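Local coordinates for protein short chain dehydrogenase (Rhodopseudomonas palustris, PDB 3H7A) that belongs to the short-chain dehydrogenase/reductase family and may be a nicotinamide-dependent oxidoreductase, though its substrate and reaction are not established, at residues K109-E112 / M113-A117; G141-A144 / S145-G149; S150-A153 / A154-S157. One frame throughout, in Å; residues are numbered along the deposited sequence.

Interaction 1 of 3, residues K109-E112 / M113-A117; sequences KVWE and MACWA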
loop_
_atom_site.group_PDB
_atom_site.type_symbol
_atom_site.label_atom_id
_atom_site.label_comp_id
_atom_site.label_asym_id
_atom_site.label_seq_id
_atom_site.Cartn_x
_atom_site.Cartn_y
_atom_site.Cartn_z
ATOM N N LYS B 109 8.368 -3.052 -26.176
ATOM C CA LYS B 109 9.211 -4.259 -25.992
ATOM C C LYS B 109 9.262 -4.713 -24.542
ATOM O O LYS B 109 9.183 -5.919 -24.268
ATOM C CB LYS B 109 10.651 -4.029 -26.487
ATOM C CG LYS B 109 11.582 -5.277 -26.521
ATOM C CD LYS B 109 13.078 -4.933 -26.828
ATOM C CE LYS B 109 14.026 -5.038 -25.597
ATOM N NZ LYS B 109 14.122 -3.821 -24.704
ATOM N N VAL B 110 9.417 -3.759 -23.621
ATOM C CA VAL B 110 9.438 -4.087 -22.190
ATOM C C VAL B 110 8.077 -4.638 -21.752
ATOM O O VAL B 110 8.013 -5.639 -21.039
ATOM C CB VAL B 110 9.912 -2.887 -21.339
ATOM C CG1 VAL B 110 9.688 -3.126 -19.861
ATOM C CG2 VAL B 110 11.384 -2.662 -21.607
ATOM N N TRP B 111 6.987 -4.037 -22.230
ATOM C CA TRP B 111 5.674 -4.608 -21.982
ATOM C C TRP B 111 5.485 -6.026 -22.568
ATOM O O TRP B 111 4.954 -6.922 -21.888
ATOM C CB TRP B 111 4.591 -3.686 -22.513
ATOM C CG TRP B 111 3.220 -4.276 -22.376
ATOM C CD1 TRP B 111 2.450 -4.303 -21.247
ATOM C CD2 TRP B 111 2.453 -4.925 -23.402
ATOM N NE1 TRP B 111 1.254 -4.938 -21.503
ATOM C CE2 TRP B 111 1.225 -5.321 -22.817
ATOM C CE3 TRP B 111 2.684 -5.206 -24.760
ATOM C CZ2 TRP B 111 0.222 -5.971 -23.542
ATOM C CZ3 TRP B 111 1.687 -5.854 -25.486
ATOM C CH2 TRP B 111 0.468 -6.230 -24.870
ATOM N N GLU B 112 5.916 -6.231 -23.816
ATOM C CA GLU B 112 5.787 -7.542 -24.471
ATOM C C GLU B 112 6.514 -8.636 -23.698
ATOM O O GLU B 112 5.989 -9.731 -23.526
ATOM C CB GLU B 112 6.308 -7.516 -25.910
ATOM C CG GLU B 112 5.504 -6.638 -26.871
ATOM C CD GLU B 112 6.088 -6.611 -28.287
ATOM O OE1 GLU B 112 7.262 -7.012 -28.494
ATOM O OE2 GLU B 112 5.355 -6.183 -29.197
ATOM N N MET B 113 7.705 -8.298 -23.216
ATOM C CA MET B 113 8.585 -9.246 -22.534
ATOM C C MET B 113 8.158 -9.492 -21.077
ATOM O O MET B 113 8.054 -10.639 -20.645
ATOM C CB MET B 113 10.036 -8.732 -22.620
ATOM C CG MET B 113 11.143 -9.689 -22.169
ATOM S SD MET B 113 11.901 -10.783 -23.413
ATOM C CE MET B 113 10.730 -12.121 -23.479
ATOM N N ALA B 114 7.909 -8.413 -20.331
ATOM C CA ALA B 114 7.702 -8.485 -18.875
ATOM C C ALA B 114 6.255 -8.550 -18.383
ATOM O O ALA B 114 6.014 -8.807 -17.208
ATOM C CB ALA B 114 8.414 -7.311 -18.202
ATOM N N CYS B 115 5.302 -8.276 -19.263
ATOM C CA CYS B 115 3.917 -8.205 -18.857
ATOM C C CYS B 115 2.995 -9.081 -19.719
ATOM O O CYS B 115 2.291 -9.949 -19.200
ATOM C CB CYS B 115 3.435 -6.759 -18.881
ATOM S SG CYS B 115 1.700 -6.674 -18.351
ATOM N N TRP B 116 3.023 -8.831 -21.030
ATOM C CA TRP B 116 2.276 -9.586 -22.031
ATOM C C TRP B 116 2.652 -11.052 -21.949
ATOM O O TRP B 116 1.793 -11.912 -21.846
ATOM C CB TRP B 116 2.581 -9.026 -23.427
ATOM C CG TRP B 116 2.220 -9.937 -24.582
ATOM C CD1 TRP B 116 3.084 -10.624 -25.392
ATOM C CD2 TRP B 116 0.899 -10.247 -25.049
ATOM N NE1 TRP B 116 2.380 -11.347 -26.330
ATOM C CE2 TRP B 116 1.040 -11.131 -26.141
ATOM C CE3 TRP B 116 -0.387 -9.864 -24.650
ATOM C CZ2 TRP B 116 -0.057 -11.638 -26.834
ATOM C CZ3 TRP B 116 -1.474 -10.361 -25.342
ATOM C CH2 TRP B 116 -1.302 -11.244 -26.424
ATOM N N ALA B 117 3.945 -11.322 -21.919
ATOM C CA ALA B 117 4.426 -12.695 -21.846
ATOM C C ALA B 117 3.930 -13.403 -20.596
ATOM O O ALA B 117 3.643 -14.607 -20.626
ATOM C CB ALA B 117 5.916 -12.705 -21.889
#

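Interaction 2 of 3, residues G141-A144 / S145-G149; sequences GATA and SLRGG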
loop_
_atom_site.group_PDB
_atom_site.type_symbol
_atom_site.label_atom_id
_atom_site.label_comp_id
_atom_site.label_asym_id
_atom_site.label_seq_id
_atom_site.Cartn_x
_atom_site.Cartn_y
_atom_site.Cartn_z
ATOM N N GLY B 141 8.458 -10.769 -9.413
ATOM C CA GLY B 141 8.311 -9.311 -9.403
ATOM C C GLY B 141 9.578 -8.613 -8.959
ATOM O O GLY B 141 10.579 -9.261 -8.679
ATOM N N ALA B 142 9.533 -7.285 -8.892
ATOM C CA ALA B 142 10.702 -6.481 -8.520
ATOM C C ALA B 142 10.167 -5.345 -7.680
ATOM O O ALA B 142 8.950 -5.215 -7.550
ATOM C CB ALA B 142 11.366 -5.921 -9.785
ATOM N N THR B 143 11.037 -4.484 -7.148
ATOM C CA THR B 143 10.545 -3.286 -6.462
ATOM C C THR B 143 9.791 -2.385 -7.438
ATOM O O THR B 143 8.856 -1.674 -7.035
ATOM C CB THR B 143 11.654 -2.467 -5.801
ATOM O OG1 THR B 143 12.623 -2.112 -6.780
ATOM C CG2 THR B 143 12.319 -3.253 -4.704
ATOM N N ALA B 144 10.184 -2.432 -8.717
ATOM C CA ALA B 144 9.487 -1.687 -9.761
ATOM C C ALA B 144 8.066 -2.232 -9.974
ATOM O O ALA B 144 7.274 -1.583 -10.631
ATOM C CB ALA B 144 10.275 -1.683 -11.062
ATOM N N SER B 145 7.737 -3.390 -9.377
ATOM C CA SER B 145 6.335 -3.850 -9.307
ATOM C C SER B 145 5.460 -3.034 -8.371
ATOM O O SER B 145 4.226 -3.057 -8.494
ATOM C CB SER B 145 6.241 -5.316 -8.883
ATOM O OG SER B 145 7.061 -6.099 -9.711
ATOM N N LEU B 146 6.100 -2.320 -7.444
ATOM C CA LEU B 146 5.407 -1.659 -6.340
ATOM C C LEU B 146 5.442 -0.132 -6.403
ATOM O O LEU B 146 4.464 0.518 -6.036
ATOM C CB LEU B 146 5.958 -2.135 -4.995
ATOM C CG LEU B 146 5.927 -3.636 -4.703
ATOM C CD1 LEU B 146 6.662 -3.916 -3.414
ATOM C CD2 LEU B 146 4.497 -4.118 -4.624
ATOM N N ARG B 147 6.561 0.423 -6.869
ATOM C CA ARG B 147 6.699 1.876 -7.043
ATOM C C ARG B 147 7.524 2.225 -8.280
ATOM O O ARG B 147 8.473 1.532 -8.621
ATOM C CB ARG B 147 7.272 2.543 -5.790
ATOM C CG ARG B 147 8.589 1.999 -5.331
ATOM C CD ARG B 147 8.825 2.347 -3.868
ATOM N NE ARG B 147 9.652 1.319 -3.237
ATOM C CZ ARG B 147 9.184 0.299 -2.518
ATOM N NH1 ARG B 147 7.879 0.156 -2.296
ATOM N NH2 ARG B 147 10.031 -0.581 -2.008
ATOM N N GLY B 148 7.156 3.306 -8.957
ATOM C CA GLY B 148 7.878 3.734 -10.144
ATOM C C GLY B 148 8.803 4.912 -9.883
ATOM O O GLY B 148 8.349 6.031 -9.690
ATOM N N GLY B 149 10.103 4.662 -9.884
ATOM C CA GLY B 149 11.078 5.728 -9.678
ATOM C C GLY B 149 11.403 6.482 -10.949
ATOM O O GLY B 149 10.905 6.146 -12.024
#

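Interaction 3 of 3, residues S150-A153 / A154-S157; sequences SGFA and AFAS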
loop_
_atom_site.group_PDB
_atom_site.type_symbol
_atom_site.label_atom_id
_atom_site.label_comp_id
_atom_site.label_asym_id
_atom_site.label_seq_id
_atom_site.Cartn_x
_atom_site.Cartn_y
_atom_site.Cartn_z
ATOM N N SER B 150 12.249 7.498 -10.823
ATOM C CA SER B 150 12.661 8.299 -11.960
ATOM C C SER B 150 13.453 7.453 -12.955
ATOM O O SER B 150 14.436 6.790 -12.603
ATOM C CB SER B 150 13.492 9.487 -11.487
ATOM O OG SER B 150 13.971 10.245 -12.575
ATOM N N GLY B 151 13.003 7.466 -14.202
ATOM C CA GLY B 151 13.690 6.756 -15.271
ATOM C C GLY B 151 13.058 5.396 -15.520
ATOM O O GLY B 151 13.389 4.726 -16.500
ATOM N N PHE B 152 12.140 4.993 -14.644
ATOM C CA PHE B 152 11.591 3.634 -14.696
ATOM C C PHE B 152 10.206 3.496 -15.330
ATOM O O PHE B 152 9.557 2.454 -15.135
ATOM C CB PHE B 152 11.593 3.027 -13.294
ATOM C CG PHE B 152 12.955 2.641 -12.811
ATOM C CD1 PHE B 152 13.654 1.623 -13.434
ATOM C CD2 PHE B 152 13.527 3.290 -11.734
ATOM C CE1 PHE B 152 14.924 1.267 -13.001
ATOM C CE2 PHE B 152 14.799 2.939 -11.282
ATOM C CZ PHE B 152 15.496 1.930 -11.916
ATOM N N ALA B 153 9.754 4.499 -16.092
ATOM C CA ALA B 153 8.389 4.443 -16.665
ATOM C C ALA B 153 8.083 3.194 -17.484
ATOM O O ALA B 153 7.009 2.612 -17.323
ATOM C CB ALA B 153 8.033 5.725 -17.457
ATOM N N ALA B 154 9.018 2.755 -18.329
ATOM C CA ALA B 154 8.761 1.558 -19.132
ATOM C C ALA B 154 8.779 0.277 -18.300
ATOM O O ALA B 154 7.891 -0.565 -18.439
ATOM C CB ALA B 154 9.730 1.451 -20.322
ATOM N N PHE B 155 9.808 0.121 -17.471
ATOM C CA PHE B 155 9.962 -1.086 -16.654
ATOM C C PHE B 155 8.889 -1.231 -15.560
ATOM O O PHE B 155 8.280 -2.298 -15.415
ATOM C CB PHE B 155 11.376 -1.124 -16.055
ATOM C CG PHE B 155 11.713 -2.404 -15.332
ATOM C CD1 PHE B 155 11.551 -3.638 -15.945
ATOM C CD2 PHE B 155 12.207 -2.373 -14.032
ATOM C CE1 PHE B 155 11.872 -4.827 -15.267
ATOM C CE2 PHE B 155 12.529 -3.557 -13.345
ATOM C CZ PHE B 155 12.372 -4.785 -13.974
ATOM N N ALA B 156 8.650 -0.162 -14.797
ATOM C CA ALA B 156 7.648 -0.180 -13.754
ATOM C C ALA B 156 6.250 -0.386 -14.363
ATOM O O ALA B 156 5.425 -1.086 -13.778
ATOM C CB ALA B 156 7.696 1.104 -12.923
ATOM N N SER B 157 5.994 0.176 -15.544
ATOM C CA SER B 157 4.658 0.004 -16.160
ATOM C C SER B 157 4.362 -1.459 -16.420
ATOM O O SER B 157 3.279 -1.963 -16.095
ATOM C CB SER B 157 4.532 0.774 -17.457
ATOM O OG SER B 157 3.202 0.669 -17.930
HETATM O O HOH W 1 11.667 4.376 -18.769
HETATM O O HOH W 2 12.221 1.733 -17.735
#

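Interaction 1 of 3, residues K109-E112 / M113-A117
Lys109 and Met113 meet one helical turn apart, the backbone N of Met113 donating to Lys109 O at 3.0 Å while Met113 CB rests near the same oxygen. Val110 repeats the pattern with Ala114, whose N lies 2.9 Å from Val110 O and whose CB fits beside that carbonyl; both residues also touch Ala158 of helix 153-173, and the methyl of Ala114 suits the close approach of the two helices.

At Trp111 the pattern changes. Its carbonyl O takes two donors, Cys115 N at 3.0 Å and, in a nearly straight bond, Trp116 N at 2.8 Å, so the helix widens into a pi-type turn. With CG anti to the backbone N (chi1 176°), the indole reaches over Cys115 and Trp116. Trp116 CB sits over one face of its six-membered ring, 3.7 Å from the centroid and 7° off the normal, a clear CH-pi contact. The two indoles themselves cross obliquely, planes 34° apart, with Trp111 CH2 touching Trp116 CE3. Cys115 supplies CB, 3.5 Å from Trp111 CD1, and an SG that meets the five-membered ring at a slant in a sulfur-aromatic contact.

Glu112 O continues the wide spacing with a weak bond from Ala117 N, and it also lies at the edge of the Trp116 ring, in its plane. The carboxylate turns elsewhere, to a salt bridge with Arg108.

The chemistry is therefore mostly backbone bonding overlaid with aromatic and sulfur contacts. The widened turn brings Trp116 CB over Trp111. Trp111 also stacks on Trp111 of the second subunit, while Cys115 packs on Ser157 of that subunit: broad indoles and a polarisable sulfur suit a buried interface.

Interaction 2 of 3, residues G141-A144 / S145-G149
Ser145 folds its hydroxyl back onto Ala142, where OG accepts the N-H of Ala142 at 2.9 Å in an almost straight bond (172°). Its first torsion (chi1 -53°) puts OG beside its own backbone N, on the side where Ala142 N is, and Ser145 N in return donates to Ala142 O at 2.9 Å, from above the carbonyl plane. Without the hydroxyl, as with an alanine at this place, the N-H of Ala142 would probably lose its acceptor and the turn part of its tie to the strand. Gly141 suits its place, since a side-chain carbon on it would crowd OG.

Thr143 O receives two donors: Leu146 N at 2.9 Å, above the carbonyl plane, and Arg147 N at 3.1 Å, nearly along the C=O axis. The first bond spans three residues, as in a 3-10 turn, the second four. Ala144 CA adds a CH...O contact to Arg147 O, 3.6 Å away, and the Arg147 guanidinium approaches Thr143 CG2 loosely.

The turn leads out of strand 135-142, where Gly141 bonds to strand 178-185. Ser145 and Leu146 fill the space between that strand and helix 153-173, touching His182 and Lys159, and Ile184 and Arg163, respectively. Beyond them, Gly148 N bonds to Gln167 of the second subunit.

Interaction 3 of 3, residues S150-A153 / A154-S157
Backbone hydrogen bonds join Phe152 to Ala156 and Ala153 to Ser157 as the helix begins. Ala156 N reaches Phe152 O at 2.8 Å (160°); the bond from Ser157 N to Ala153 O is longer, 3.2 Å, and comes from above the carbonyl plane. The CB atoms of Ala156 and Ser157 sit close to these same carbonyls, where small side chains fit.

Water supplies what the N-cap residue, Phe152, cannot offer from its side chain. One water accepts from Ala154 N at 3.1 Å and lies 2.9 Å from Gly151 O; a second accepts from Phe155 N at 2.9 Å and bonds weakly to the same oxygen. Gly151 has a positive phi (97°), where a side chain would jam against the preceding carbonyl, so glycine fits.

The apolar contacts are loose. With CG anti to the backbone N (chi1 -173°), Phe155 extends its ring toward Ala144, and Phe152 CD1 meets CD2 at its edge, 4.3 Å away; Phe152 CB also nears Ala156 CB. Phe155 probably occupies the place of the tyrosine in the YxxxK motif of classical family members.

Helix 153-173 starts here, after the loop from strand 135-142. Ala154 packs on Val106 and Phe107 of helix 104-132, while Ser157 OG bonds to Gly161 O of the second subunit.

Overall arrangement
Along the chain the three follow in order: interaction 1 within helix 104-132, interaction 2 at the end of strand 135-142, interaction 3 where helix 153-173 starts. Interactions 2 and 3 lie closest, centres 8 Å apart, and touch where Ala144 packs on Phe155 and Ala156. Interaction 1, centred 13 Å from interaction 3, meets it through Val110, where helices 104-132 and 153-173 pack, but stays about 8 Å from interaction 2 at the nearest atoms. All three touch the second subunit, consistent with the four-helix interface, two helices from each subunit, common in this family, so this region near the usual active-site motif also builds the assembly.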